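PDB 4CKM: SAS-6 from Leishmania major, which probably forms, through its self-associating N-terminal head domain, the ring-like hub of the cartwheel that scaffolds centrioles and basal bodies. Local coordinates for residues A135-V141 with T154-T160; L97-Y102 with D114-F118; Q38-T44 with L61-T67. One frame throughout, in Å; residues are numbered along the deposited sequence.

In the fold
From the N terminus, the chain first makes contact 3, where the hairpin of strands 39-50 and 57-70 brings 38-44 against 61-67. Strands 76-85 and 88-98 follow, and contact 2 closes the excursion through helix 102-109 by packing 97-102 on 114-118. Helix 117-130 then leads to the second hairpin, contact 1, which pairs 135-141 with 154-160. The three loops close in series; none encloses or crosses another. They are tied together through shared elements instead: strands 39-50 and 136-142 are neighbours in the sheet, and helix 117-130, which starts in contact 2, packs against side chains of both contact 1 and contact 3.

Contact 1: A135-V141 with T154-T160; sequences AYELSFV and TLRVLET
In the beta hairpin of strands 136-142 and 152-160, Glu137, Ser139 and Val141 form antiparallel hydrogen-bonded pairs with Leu158, Arg156 and Thr154. Each pair exchanges two backbone bonds; Leu158 N to Glu137 O, at 2.8 Å, is nearly straight (174° at the hydrogen). Between them lie the non-hydrogen-bonded pairs Leu138 with Val157 and Phe140 with Leu155, whose side chains share one face with Tyr136 and Glu159.

On that face Leu138 and Val157 run side by side, with Leu138 CD2 3.7 Å from Val157 CG2, as suits branched residues on a buried surface. Phe140 turns its CG trans to its own N (chi1 -168°), which carries the ring across to the partner strand: CD1 comes 3.8 Å from Leu155 CB, and the backbone N of Leu155 lies at the ring edge. Tyr136 meets Val157 CG1 through CD2 (3.9 Å), while its CD1 rests 3.7 Å from Glu159 CB. Glu159 thus offers its methylenes to the ring and its OE1 to His168.

On the opposite face Leu158 CD1 packs 3.9 Å from Ser139 CB, a residue small enough to admit it, and Leu158 CD2 sits over the centre of the Arg156 guanidinium. That flat cation forms salt bridges with Glu167 and with Glu110 of the second subunit, partners that would limit its rotation.

Helix 117-130 packs on Tyr136 and Leu138 of the mostly apolar face; the other mixes Ser139, Thr154 and Arg156 with Val141 and Leu158. This is an antiparallel hairpin within the curved sheet of the SAS-6 head domain, which belongs to the XRCC4-like N-terminal domains.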
loop_
_atom_site.group_PDB
_atom_site.type_symbol
_atom_site.label_atom_id
_atom_site.label_comp_id
_atom_site.label_asym_id
_atom_site.label_seq_id
_atom_site.Cartn_x
_atom_site.Cartn_y
_atom_site.Cartn_z
ATOM N N ALA A 135 16.240 5.433 -1.946
ATOM C CA ALA A 135 15.843 4.040 -2.025
ATOM C C ALA A 135 14.468 3.807 -2.701
ATOM O O ALA A 135 13.973 2.678 -2.705
ATOM C CB ALA A 135 15.798 3.490 -0.607
ATOM N N TYR A 136 13.848 4.856 -3.238
ATOM C CA TYR A 136 12.495 4.788 -3.719
ATOM C C TYR A 136 12.481 4.892 -5.212
ATOM O O TYR A 136 13.390 5.434 -5.790
ATOM C CB TYR A 136 11.642 5.932 -3.130
ATOM C CG TYR A 136 11.406 5.879 -1.620
ATOM C CD1 TYR A 136 11.736 4.758 -0.863
ATOM C CD2 TYR A 136 10.818 6.951 -0.952
ATOM C CE1 TYR A 136 11.508 4.720 0.505
ATOM C CE2 TYR A 136 10.589 6.921 0.411
ATOM C CZ TYR A 136 10.933 5.801 1.133
ATOM O OH TYR A 136 10.706 5.759 2.489
ATOM N N GLU A 137 11.405 4.408 -5.813
ATOM C CA GLU A 137 11.196 4.459 -7.264
ATOM C C GLU A 137 9.842 5.064 -7.577
ATOM O O GLU A 137 8.978 5.097 -6.716
ATOM C CB GLU A 137 11.157 3.047 -7.853
ATOM C CG GLU A 137 12.465 2.300 -7.827
ATOM C CD GLU A 137 12.324 0.856 -8.323
ATOM O OE1 GLU A 137 11.189 0.327 -8.447
ATOM O OE2 GLU A 137 13.366 0.237 -8.574
ATOM N N LEU A 138 9.649 5.461 -8.827
ATOM C CA LEU A 138 8.364 5.963 -9.299
ATOM C C LEU A 138 7.789 5.122 -10.435
ATOM O O LEU A 138 8.509 4.687 -11.360
ATOM C CB LEU A 138 8.496 7.390 -9.808
ATOM C CG LEU A 138 8.941 8.418 -8.774
ATOM C CD1 LEU A 138 9.269 9.740 -9.457
ATOM C CD2 LEU A 138 7.851 8.604 -7.728
ATOM N N SER A 139 6.479 4.943 -10.368
ATOM C CA SER A 139 5.716 4.238 -11.373
ATOM C C SER A 139 4.538 5.120 -11.747
ATOM O O SER A 139 4.011 5.829 -10.890
ATOM C CB SER A 139 5.216 2.927 -10.804
ATOM O OG SER A 139 4.422 2.281 -11.774
ATOM N N PHE A 140 4.162 5.127 -13.018
ATOM C CA PHE A 140 2.980 5.847 -13.467
ATOM C C PHE A 140 2.176 4.956 -14.387
ATOM O O PHE A 140 2.615 4.639 -15.481
ATOM C CB PHE A 140 3.340 7.139 -14.167
ATOM C CG PHE A 140 2.170 8.057 -14.399
ATOM C CD1 PHE A 140 1.462 8.596 -13.325
ATOM C CD2 PHE A 140 1.787 8.397 -15.670
ATOM C CE1 PHE A 140 0.403 9.461 -13.522
ATOM C CE2 PHE A 140 0.706 9.249 -15.878
ATOM C CZ PHE A 140 0.017 9.781 -14.802
ATOM N N VAL A 141 1.008 4.527 -13.915
ATOM C CA VAL A 141 0.163 3.604 -14.656
ATOM C C VAL A 141 -1.057 4.313 -15.197
ATOM O O VAL A 141 -1.861 4.831 -14.440
ATOM C CB VAL A 141 -0.332 2.491 -13.743
ATOM C CG1 VAL A 141 -1.162 1.501 -14.543
ATOM C CG2 VAL A 141 0.852 1.805 -13.044
ATOM N N THR A 154 -2.079 6.803 -12.413
ATOM C CA THR A 154 -1.732 6.729 -11.018
ATOM C C THR A 154 -0.219 6.715 -10.843
ATOM O O THR A 154 0.473 5.797 -11.311
ATOM C CB THR A 154 -2.339 5.470 -10.396
ATOM O OG1 THR A 154 -3.756 5.521 -10.567
ATOM C CG2 THR A 154 -2.010 5.363 -8.911
ATOM N N LEU A 155 0.271 7.749 -10.178
ATOM C CA LEU A 155 1.666 7.873 -9.785
ATOM C C LEU A 155 1.884 7.198 -8.454
ATOM O O LEU A 155 1.248 7.574 -7.468
ATOM C CB LEU A 155 2.045 9.347 -9.633
ATOM C CG LEU A 155 3.520 9.584 -9.229
ATOM C CD1 LEU A 155 4.449 9.188 -10.360
ATOM C CD2 LEU A 155 3.771 11.034 -8.883
ATOM N N ARG A 156 2.794 6.225 -8.417
ATOM C CA ARG A 156 3.116 5.514 -7.202
ATOM C C ARG A 156 4.580 5.743 -6.785
ATOM O O ARG A 156 5.488 5.744 -7.616
ATOM C CB ARG A 156 2.878 4.026 -7.410
ATOM C CG ARG A 156 1.448 3.640 -7.742
ATOM C CD ARG A 156 1.329 2.178 -8.181
ATOM N NE ARG A 156 1.337 1.263 -7.041
ATOM C CZ ARG A 156 1.893 0.034 -7.022
ATOM N NH1 ARG A 156 2.503 -0.472 -8.094
ATOM N NH2 ARG A 156 1.860 -0.701 -5.904
ATOM N N VAL A 157 4.804 5.934 -5.490
ATOM C CA VAL A 157 6.135 5.990 -4.920
ATOM C C VAL A 157 6.359 4.665 -4.231
ATOM O O VAL A 157 5.633 4.321 -3.298
ATOM C CB VAL A 157 6.283 7.123 -3.891
ATOM C CG1 VAL A 157 7.671 7.111 -3.287
ATOM C CG2 VAL A 157 6.025 8.479 -4.531
ATOM N N LEU A 158 7.358 3.927 -4.709
ATOM C CA LEU A 158 7.593 2.541 -4.322
ATOM C C LEU A 158 8.942 2.369 -3.654
ATOM O O LEU A 158 9.910 3.070 -3.964
ATOM C CB LEU A 158 7.555 1.648 -5.569
ATOM C CG LEU A 158 6.270 1.772 -6.390
ATOM C CD1 LEU A 158 6.385 0.949 -7.669
ATOM C CD2 LEU A 158 5.053 1.356 -5.545
ATOM N N GLU A 159 8.994 1.431 -2.727
ATOM C CA GLU A 159 10.236 1.038 -2.071
ATOM C C GLU A 159 10.329 -0.461 -2.171
ATOM O O GLU A 159 9.395 -1.163 -1.794
ATOM C CB GLU A 159 10.205 1.415 -0.594
ATOM C CG GLU A 159 11.432 0.956 0.186
ATOM C CD GLU A 159 11.278 1.061 1.700
ATOM O OE1 GLU A 159 10.172 1.345 2.199
ATOM O OE2 GLU A 159 12.275 0.838 2.409
ATOM N N THR A 160 11.440 -0.958 -2.675
ATOM C CA THR A 160 11.645 -2.390 -2.744
ATOM C C THR A 160 12.453 -2.823 -1.530
ATOM O O THR A 160 13.537 -2.349 -1.326
ATOM C CB THR A 160 12.310 -2.795 -4.069
ATOM O OG1 THR A 160 11.353 -2.646 -5.138
ATOM C CG2 THR A 160 12.707 -4.258 -4.039
#

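Contact 2: L97-Y102 with D114-F118; sequences LLEDDY and DFHGF
Phe115 is wedged between Glu99 and Tyr102. Glu99 CB stands 3.9 Å from the centroid of the Phe115 ring, almost on its normal, in a CH-pi contact. The extended Glu99 chain follows the same ring, its carboxylate plane only 18° from the ring plane, so both its methylenes and the flat acid group lie along the ring. Toward Tyr102 the phenyl ring presents an edge: CD1 lies 3.6 Å from Tyr102 CG in an offset edge-to-face pair, planes 73° apart. Phe115 CA adds a second CH-pi contact, 4.1 Å from the centroid of the Tyr102 ring. Leu97 O approaches the phenyl edge, 3.5 Å from Phe115 CZ, and Leu97 CD2 reaches Phe118 CE2 at 3.8 Å.

Farther out, the turn before the helix is fixed by Asp114, whose OD1 accepts from Gly117 N at 2.8 Å in a capping bond. Gly117, having no side chain, lets the carboxylate come close. The Tyr102 hydroxyl bonds to Val113 O, tying the ring to the chain just before Asp114.

Phe115 also packs on Arg77 and Val79 of strand 76-85, and Phe118 meets Phe105 of helix 102-109. The cluster therefore joins the end of strand 88-98 and the starts of helices 102-109 and 117-130.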
loop_
_atom_site.group_PDB
_atom_site.type_symbol
_atom_site.label_atom_id
_atom_site.label_comp_id
_atom_site.label_asym_id
_atom_site.label_seq_id
_atom_site.Cartn_x
_atom_site.Cartn_y
_atom_site.Cartn_z
ATOM N N LEU A 97 -4.869 19.591 -5.645
ATOM C CA LEU A 97 -5.441 19.230 -4.373
ATOM C C LEU A 97 -5.852 20.479 -3.582
ATOM O O LEU A 97 -5.027 21.326 -3.242
ATOM C CB LEU A 97 -4.435 18.385 -3.623
ATOM C CG LEU A 97 -4.871 17.874 -2.257
ATOM C CD1 LEU A 97 -6.177 17.073 -2.288
ATOM C CD2 LEU A 97 -3.721 17.057 -1.695
ATOM N N LEU A 98 -7.143 20.601 -3.323
ATOM C CA LEU A 98 -7.678 21.751 -2.561
ATOM C C LEU A 98 -7.648 21.455 -1.061
ATOM O O LEU A 98 -7.982 20.345 -0.638
ATOM C CB LEU A 98 -9.117 22.052 -2.984
ATOM C CG LEU A 98 -9.462 22.252 -4.469
ATOM C CD1 LEU A 98 -10.916 22.699 -4.649
ATOM C CD2 LEU A 98 -8.540 23.277 -5.092
ATOM N N GLU A 99 -7.267 22.438 -0.260
ATOM C CA GLU A 99 -7.340 22.309 1.201
ATOM C C GLU A 99 -8.708 21.843 1.708
ATOM O O GLU A 99 -8.786 21.094 2.651
ATOM C CB GLU A 99 -6.969 23.615 1.847
ATOM C CG GLU A 99 -6.974 23.557 3.353
ATOM C CD GLU A 99 -6.079 24.603 3.974
ATOM O OE1 GLU A 99 -5.859 25.666 3.355
ATOM O OE2 GLU A 99 -5.586 24.357 5.098
ATOM N N ASP A 100 -9.776 22.274 1.051
ATOM C CA ASP A 100 -11.144 21.806 1.313
ATOM C C ASP A 100 -11.309 20.319 1.357
ATOM O O ASP A 100 -12.108 19.826 2.125
ATOM C CB ASP A 100 -12.085 22.271 0.194
ATOM C CG ASP A 100 -12.367 23.716 0.260
ATOM O OD1 ASP A 100 -11.897 24.359 1.230
ATOM O OD2 ASP A 100 -13.047 24.216 -0.665
ATOM N N ASP A 101 -10.624 19.616 0.466
ATOM C CA ASP A 101 -10.728 18.178 0.407
ATOM C C ASP A 101 -9.624 17.457 1.176
ATOM O O ASP A 101 -9.540 16.239 1.121
ATOM C CB ASP A 101 -10.686 17.762 -1.042
ATOM C CG ASP A 101 -11.752 18.435 -1.845
ATOM O OD1 ASP A 101 -12.922 18.248 -1.488
ATOM O OD2 ASP A 101 -11.431 19.162 -2.812
ATOM N N TYR A 102 -8.766 18.185 1.881
ATOM C CA TYR A 102 -7.571 17.547 2.410
ATOM C C TYR A 102 -7.888 16.529 3.492
ATOM O O TYR A 102 -7.315 15.443 3.507
ATOM C CB TYR A 102 -6.555 18.542 2.943
ATOM C CG TYR A 102 -5.271 17.843 3.381
ATOM C CD1 TYR A 102 -4.476 17.174 2.453
ATOM C CD2 TYR A 102 -4.868 17.830 4.723
ATOM C CE1 TYR A 102 -3.297 16.549 2.834
ATOM C CE2 TYR A 102 -3.703 17.198 5.110
ATOM C CZ TYR A 102 -2.919 16.552 4.150
ATOM O OH TYR A 102 -1.765 15.910 4.506
ATOM N N ASP A 114 -0.028 17.793 7.856
ATOM C CA ASP A 114 -1.131 18.687 7.540
ATOM C C ASP A 114 -0.953 19.223 6.123
ATOM O O ASP A 114 -0.015 18.838 5.415
ATOM C CB ASP A 114 -1.211 19.822 8.564
ATOM C CG ASP A 114 0.007 20.698 8.556
ATOM O OD1 ASP A 114 0.803 20.655 7.606
ATOM O OD2 ASP A 114 0.189 21.432 9.536
ATOM N N PHE A 115 -1.849 20.114 5.705
ATOM C CA PHE A 115 -1.862 20.551 4.319
ATOM C C PHE A 115 -0.609 21.309 3.906
ATOM O O PHE A 115 -0.165 21.189 2.771
ATOM C CB PHE A 115 -3.079 21.402 4.060
ATOM C CG PHE A 115 -3.313 21.682 2.617
ATOM C CD1 PHE A 115 -3.778 20.689 1.785
ATOM C CD2 PHE A 115 -3.073 22.918 2.097
ATOM C CE1 PHE A 115 -4.010 20.930 0.454
ATOM C CE2 PHE A 115 -3.303 23.160 0.764
ATOM C CZ PHE A 115 -3.778 22.174 -0.052
ATOM N N HIS A 116 -0.044 22.080 4.815
ATOM C CA HIS A 116 1.227 22.759 4.560
ATOM C C HIS A 116 2.379 21.746 4.412
ATOM O O HIS A 116 3.249 21.890 3.532
ATOM C CB HIS A 116 1.538 23.737 5.705
ATOM C CG HIS A 116 2.858 24.440 5.567
ATOM N ND1 HIS A 116 3.019 25.595 4.821
ATOM C CD2 HIS A 116 4.085 24.146 6.066
ATOM C CE1 HIS A 116 4.285 25.977 4.864
ATOM N NE2 HIS A 116 4.951 25.118 5.617
ATOM N N GLY A 117 2.386 20.740 5.289
ATOM C CA GLY A 117 3.422 19.733 5.304
ATOM C C GLY A 117 3.361 18.816 4.101
ATOM O O GLY A 117 4.397 18.354 3.616
ATOM N N PHE A 118 2.158 18.582 3.579
ATOM C CA PHE A 118 1.995 17.559 2.558
ATOM C C PHE A 118 2.883 17.739 1.308
ATOM O O PHE A 118 3.578 16.809 0.915
ATOM C CB PHE A 118 0.539 17.380 2.149
ATOM C CG PHE A 118 0.384 16.489 0.976
ATOM C CD1 PHE A 118 0.625 15.130 1.103
ATOM C CD2 PHE A 118 0.111 17.010 -0.280
ATOM C CE1 PHE A 118 0.542 14.288 0.006
ATOM C CE2 PHE A 118 0.009 16.172 -1.390
ATOM C CZ PHE A 118 0.220 14.810 -1.242
#

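Contact 3: Q38-T44 with L61-T67; sequences QTLLETT and LGVYVRT
Val63, Val65 and Leu41 carry the apolar side of this antiparallel pairing. Val63 holds CG1 between its backbone N and carbonyl carbon (chi1 70°), aiming that methyl at the neighbouring strand. There it meets Thr43 CG2 at 3.5 Å, tighter than usual for two carbons, and Leu41 CD2 at 3.9 Å. Thr43 suits this place because one branch is a methyl that can lie alongside valine. Leu41 and Val65 are directly paired, so their branched side chains pack on the same face.

Val65 also marks an irregularity. Its O accepts from Leu40 N at 2.9 Å and, weakly, from Leu41 N at 3.4 Å, while Val65 N donates to Leu41 O. Two residues facing one is a classic beta bulge, and it shifts the register by one between Thr39 and Leu41. Beyond the bulge Thr67 N bonds to Gln38 O (3.1 Å), and a water links Gln38 OE1 with Thr67 OG1, polar residues that suit the exposed start of this pairing, just ahead of strand 39-50.

The other face belongs to Thr39, Glu42, Tyr64 and Arg66. Tyr64 OH accepts a bent hydrogen bond from Arg66 NH1 at 3.2 Å and only a weak one from Thr39 OG1 at 3.3 Å. Glu42 OE1 lies at the ring edge, 3.9 Å from Tyr64 CE1.

Helix 117-130 packs on the apolar face, with Leu126 and Arg127 against Leu41 and Ala130 against Thr43. Strand 76-85 flanks strand 57-70 on the side away from strand 39-50, bonding to Gly62, Tyr64 and Arg66 through the backbone.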
loop_
_atom_site.group_PDB
_atom_site.type_symbol
_atom_site.label_atom_id
_atom_site.label_comp_id
_atom_site.label_asym_id
_atom_site.label_seq_id
_atom_site.Cartn_x
_atom_site.Cartn_y
_atom_site.Cartn_z
ATOM N N GLN A 38 4.054 29.689 -4.961
ATOM C CA GLN A 38 5.437 29.259 -5.163
ATOM C C GLN A 38 5.688 27.836 -5.694
ATOM O O GLN A 38 5.081 26.855 -5.272
ATOM C CB GLN A 38 6.269 29.507 -3.914
ATOM C CG GLN A 38 5.745 28.880 -2.648
ATOM C CD GLN A 38 6.792 28.886 -1.557
ATOM O OE1 GLN A 38 6.556 28.418 -0.446
ATOM N NE2 GLN A 38 7.966 29.405 -1.876
ATOM N N THR A 39 6.616 27.764 -6.643
ATOM C CA THR A 39 7.082 26.508 -7.189
ATOM C C THR A 39 8.061 25.874 -6.219
ATOM O O THR A 39 9.064 26.476 -5.879
ATOM C CB THR A 39 7.733 26.728 -8.547
ATOM O OG1 THR A 39 6.753 27.280 -9.434
ATOM C CG2 THR A 39 8.223 25.422 -9.119
ATOM N N LEU A 40 7.739 24.674 -5.743
ATOM C CA LEU A 40 8.582 23.994 -4.765
ATOM C C LEU A 40 9.511 22.986 -5.441
ATOM O O LEU A 40 10.447 22.532 -4.826
ATOM C CB LEU A 40 7.737 23.261 -3.731
ATOM C CG LEU A 40 6.759 24.082 -2.892
ATOM C CD1 LEU A 40 5.988 23.163 -1.955
ATOM C CD2 LEU A 40 7.482 25.141 -2.088
ATOM N N LEU A 41 9.228 22.616 -6.684
ATOM C CA LEU A 41 10.002 21.612 -7.370
ATOM C C LEU A 41 9.685 21.632 -8.815
ATOM O O LEU A 41 8.524 21.625 -9.198
ATOM C CB LEU A 41 9.711 20.209 -6.853
ATOM C CG LEU A 41 10.666 19.156 -7.443
ATOM C CD1 LEU A 41 12.056 19.288 -6.843
ATOM C CD2 LEU A 41 10.142 17.747 -7.225
ATOM N N GLU A 42 10.744 21.652 -9.615
ATOM C CA GLU A 42 10.657 21.539 -11.045
ATOM C C GLU A 42 11.907 20.759 -11.439
ATOM O O GLU A 42 13.017 21.260 -11.316
ATOM C CB GLU A 42 10.647 22.931 -11.660
ATOM C CG GLU A 42 10.538 22.926 -13.175
ATOM C CD GLU A 42 10.093 24.264 -13.748
ATOM O OE1 GLU A 42 10.093 25.284 -13.020
ATOM O OE2 GLU A 42 9.726 24.293 -14.939
ATOM N N THR A 43 11.745 19.512 -11.852
ATOM C CA THR A 43 12.898 18.657 -12.058
ATOM C C THR A 43 12.546 17.516 -12.973
ATOM O O THR A 43 11.436 17.472 -13.526
ATOM C CB THR A 43 13.470 18.151 -10.708
ATOM O OG1 THR A 43 14.745 17.559 -10.919
ATOM C CG2 THR A 43 12.571 17.127 -10.031
ATOM N N THR A 44 13.506 16.616 -13.166
ATOM C CA THR A 44 13.310 15.455 -14.018
ATOM C C THR A 44 13.552 14.216 -13.206
ATOM O O THR A 44 14.397 14.201 -12.313
ATOM C CB THR A 44 14.219 15.524 -15.241
ATOM O OG1 THR A 44 13.819 16.668 -16.001
ATOM C CG2 THR A 44 14.056 14.286 -16.137
ATOM N N LEU A 61 10.812 11.894 -16.831
ATOM C CA LEU A 61 9.640 12.762 -16.877
ATOM C C LEU A 61 9.897 14.025 -16.098
ATOM O O LEU A 61 10.634 14.035 -15.108
ATOM C CB LEU A 61 8.393 12.053 -16.317
ATOM C CG LEU A 61 7.813 10.871 -17.106
ATOM C CD1 LEU A 61 6.612 10.248 -16.393
ATOM C CD2 LEU A 61 7.423 11.280 -18.525
ATOM N N GLY A 62 9.292 15.108 -16.555
ATOM C CA GLY A 62 9.304 16.346 -15.780
ATOM C C GLY A 62 8.296 16.230 -14.636
ATOM O O GLY A 62 7.165 15.762 -14.815
ATOM N N VAL A 63 8.695 16.658 -13.459
ATOM C CA VAL A 63 7.775 16.712 -12.378
ATOM C C VAL A 63 7.805 18.098 -11.779
ATOM O O VAL A 63 8.877 18.703 -11.641
ATOM C CB VAL A 63 8.076 15.637 -11.324
ATOM C CG1 VAL A 63 9.345 15.946 -10.566
ATOM C CG2 VAL A 63 6.918 15.529 -10.352
ATOM N N TYR A 64 6.622 18.580 -11.401
ATOM C CA TYR A 64 6.432 19.972 -11.030
ATOM C C TYR A 64 5.423 20.057 -9.891
ATOM O O TYR A 64 4.317 19.532 -9.980
ATOM C CB TYR A 64 5.943 20.723 -12.275
ATOM C CG TYR A 64 5.641 22.205 -12.129
ATOM C CD1 TYR A 64 6.657 23.160 -12.213
ATOM C CD2 TYR A 64 4.338 22.655 -11.969
ATOM C CE1 TYR A 64 6.380 24.513 -12.111
ATOM C CE2 TYR A 64 4.050 24.007 -11.870
ATOM C CZ TYR A 64 5.071 24.923 -11.940
ATOM O OH TYR A 64 4.782 26.248 -11.835
ATOM N N VAL A 65 5.822 20.671 -8.795
ATOM C CA VAL A 65 4.949 20.823 -7.650
ATOM C C VAL A 65 4.880 22.309 -7.323
ATOM O O VAL A 65 5.917 22.957 -7.133
ATOM C CB VAL A 65 5.453 20.033 -6.414
ATOM C CG1 VAL A 65 4.541 20.259 -5.219
ATOM C CG2 VAL A 65 5.559 18.547 -6.704
ATOM N N ARG A 66 3.659 22.836 -7.266
ATOM C CA ARG A 66 3.418 24.254 -6.963
ATOM C C ARG A 66 2.268 24.416 -5.963
ATOM O O ARG A 66 1.280 23.677 -6.025
ATOM C CB ARG A 66 3.078 25.014 -8.247
ATOM C CG ARG A 66 2.940 26.522 -8.072
ATOM C CD ARG A 66 2.648 27.217 -9.401
ATOM N NE ARG A 66 1.287 26.961 -9.895
ATOM C CZ ARG A 66 0.901 27.003 -11.180
ATOM N NH1 ARG A 66 1.764 27.274 -12.160
ATOM N NH2 ARG A 66 -0.368 26.757 -11.497
ATOM N N THR A 67 2.426 25.356 -5.031
ATOM C CA THR A 67 1.347 25.774 -4.136
ATOM C C THR A 67 0.807 27.103 -4.610
ATOM O O THR A 67 1.566 27.950 -5.065
ATOM C CB THR A 67 1.820 25.975 -2.685
ATOM O OG1 THR A 67 2.801 27.018 -2.635
ATOM C CG2 THR A 67 2.420 24.691 -2.131
HETATM O O HOH W 1 4.064 26.920 -0.408
#